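PDB 5AOQ: torso from Bombyx mori, which binds the neuropeptide prothoracicotropic hormone through its extracellular domain and, as a receptor tyrosine kinase, sets off ERK signalling that helps initiate metamorphosis. Local coordinates for residues D45-N49 / Y128-Q132. Numbering follows the deposited sequence.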
loop_
_atom_site.group_PDB
_atom_site.type_symbol
_atom_site.label_atom_id
_atom_site.label_comp_id
_atom_site.label_asym_id
_atom_site.label_seq_id
_atom_site.Cartn_x
_atom_site.Cartn_y
_atom_site.Cartn_z
ATOM N N ASP A 45 -20.802 17.445 11.389
ATOM C CA ASP A 45 -20.778 18.862 11.733
ATOM C C ASP A 45 -19.755 19.640 10.903
ATOM O O ASP A 45 -19.438 20.790 11.210
ATOM C CB ASP A 45 -20.478 19.036 13.223
ATOM C CG ASP A 45 -19.111 18.512 13.609
ATOM O OD1 ASP A 45 -18.513 17.756 12.813
ATOM O OD2 ASP A 45 -18.634 18.850 14.713
ATOM N N CYS A 46 -19.241 19.004 9.855
ATOM C CA CYS A 46 -18.343 19.659 8.914
ATOM C C CYS A 46 -19.179 20.432 7.904
ATOM O O CYS A 46 -19.869 19.834 7.078
ATOM C CB CYS A 46 -17.449 18.639 8.216
ATOM S SG CYS A 46 -16.183 19.344 7.145
ATOM N N LYS A 47 -19.116 21.756 7.974
ATOM C CA LYS A 47 -19.885 22.618 7.084
ATOM C C LYS A 47 -19.024 23.185 5.961
ATOM O O LYS A 47 -19.152 24.353 5.594
ATOM C CB LYS A 47 -20.553 23.737 7.882
ATOM C CG LYS A 47 -21.295 23.238 9.120
ATOM C CD LYS A 47 -22.367 22.210 8.744
ATOM C CE LYS A 47 -23.038 21.606 9.964
ATOM N NZ LYS A 47 -24.084 20.615 9.581
ATOM N N THR A 48 -18.148 22.344 5.423
ATOM C CA THR A 48 -17.318 22.729 4.291
ATOM C C THR A 48 -18.120 22.602 3.001
ATOM O O THR A 48 -18.570 21.514 2.638
ATOM C CB THR A 48 -16.050 21.857 4.185
ATOM O OG1 THR A 48 -15.354 21.857 5.438
ATOM C CG2 THR A 48 -15.126 22.376 3.089
ATOM N N ASN A 49 -18.290 23.731 2.321
ATOM C CA ASN A 49 -19.064 23.805 1.088
ATOM C C ASN A 49 -18.287 24.564 0.016
ATOM O O ASN A 49 -18.048 25.764 0.145
ATOM C CB ASN A 49 -20.411 24.485 1.353
ATOM C CG ASN A 49 -21.421 24.243 0.248
ATOM O OD1 ASN A 49 -21.068 24.157 -0.927
ATOM N ND2 ASN A 49 -22.692 24.143 0.623
ATOM N N TYR A 128 -14.912 25.125 11.658
ATOM C CA TYR A 128 -15.851 24.109 11.198
ATOM C C TYR A 128 -15.529 23.654 9.778
ATOM O O TYR A 128 -16.083 22.668 9.291
ATOM C CB TYR A 128 -17.277 24.656 11.255
ATOM C CG TYR A 128 -17.714 25.050 12.646
ATOM C CD1 TYR A 128 -18.215 24.106 13.530
ATOM C CD2 TYR A 128 -17.622 26.367 13.075
ATOM C CE1 TYR A 128 -18.612 24.463 14.802
ATOM C CE2 TYR A 128 -18.017 26.733 14.345
ATOM C CZ TYR A 128 -18.512 25.777 15.204
ATOM O OH TYR A 128 -18.910 26.126 16.472
ATOM N N GLY A 129 -14.639 24.389 9.119
ATOM C CA GLY A 129 -14.174 24.037 7.791
ATOM C C GLY A 129 -14.861 24.878 6.737
ATOM O O GLY A 129 -14.983 24.465 5.584
ATOM N N THR A 130 -15.302 26.068 7.129
ATOM C CA THR A 130 -15.930 26.992 6.196
ATOM C C THR A 130 -14.875 27.647 5.315
ATOM O O THR A 130 -13.919 28.247 5.805
ATOM C CB THR A 130 -16.735 28.083 6.927
ATOM O OG1 THR A 130 -17.549 27.483 7.944
ATOM C CG2 THR A 130 -17.621 28.838 5.949
ATOM N N LEU A 131 -15.066 27.524 4.006
ATOM C CA LEU A 131 -14.130 28.066 3.031
ATOM C C LEU A 131 -14.446 29.518 2.717
ATOM O O LEU A 131 -15.535 29.825 2.234
ATOM C CB LEU A 131 -14.176 27.245 1.743
ATOM C CG LEU A 131 -13.730 25.791 1.847
ATOM C CD1 LEU A 131 -14.292 24.998 0.681
ATOM C CD2 LEU A 131 -12.213 25.706 1.870
ATOM N N GLN A 132 -13.503 30.412 2.996
ATOM C CA GLN A 132 -13.648 31.795 2.563
ATOM C C GLN A 132 -13.195 31.885 1.111
ATOM O O GLN A 132 -12.542 30.976 0.602
ATOM C CB GLN A 132 -12.853 32.751 3.456
ATOM C CG GLN A 132 -11.344 32.587 3.404
ATOM C CD GLN A 132 -10.633 33.504 4.385
ATOM O OE1 GLN A 132 -9.703 34.224 4.020
ATOM N NE2 GLN A 132 -11.067 33.478 5.642
#
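Thr48 and Leu131 meet through methyl groups, while the threonine hydroxyl grips the backbone of Gly129. The two irregular loop segments run side by side, their end-to-end directions only 3° apart. Thr48 OG1 donates a hydrogen bond to Gly129 O at 2.6 Å, meeting the carbonyl from 31° outside its plane. With OG1 anti to its own carbonyl carbon (chi1 -53°), the hydroxyl reaches this oxygen while CG2 is left to lie 3.7 Å from Leu131 CD1. Gly129 has a positive phi, a backbone conformation that glycine adopts readily. An alanine in place of Thr48 would probably leave Gly129 O without its hydroxyl donor and Leu131 CD1 without its methyl partner.

Tyr128 has the most surface covered. Its carbonyl oxygen accepts a weak hydrogen bond from Lys47 N at 3.4 Å, and Asp45 O lies near the ring plane, at the edge, 4.2 Å from Tyr128 CD1.

The contact joins the loop following helix 27-38 to the loop linking strands 118-124 and 134-140 of the first fibronectin type III domain. The disulfide from Cys46 to Cys31 ties the former loop back to helix 27-38, where Thr48 also touches Val30, and Leu131 packs on Thr123 of strand 118-124; Tyr25 of the second subunit packs against Cys46.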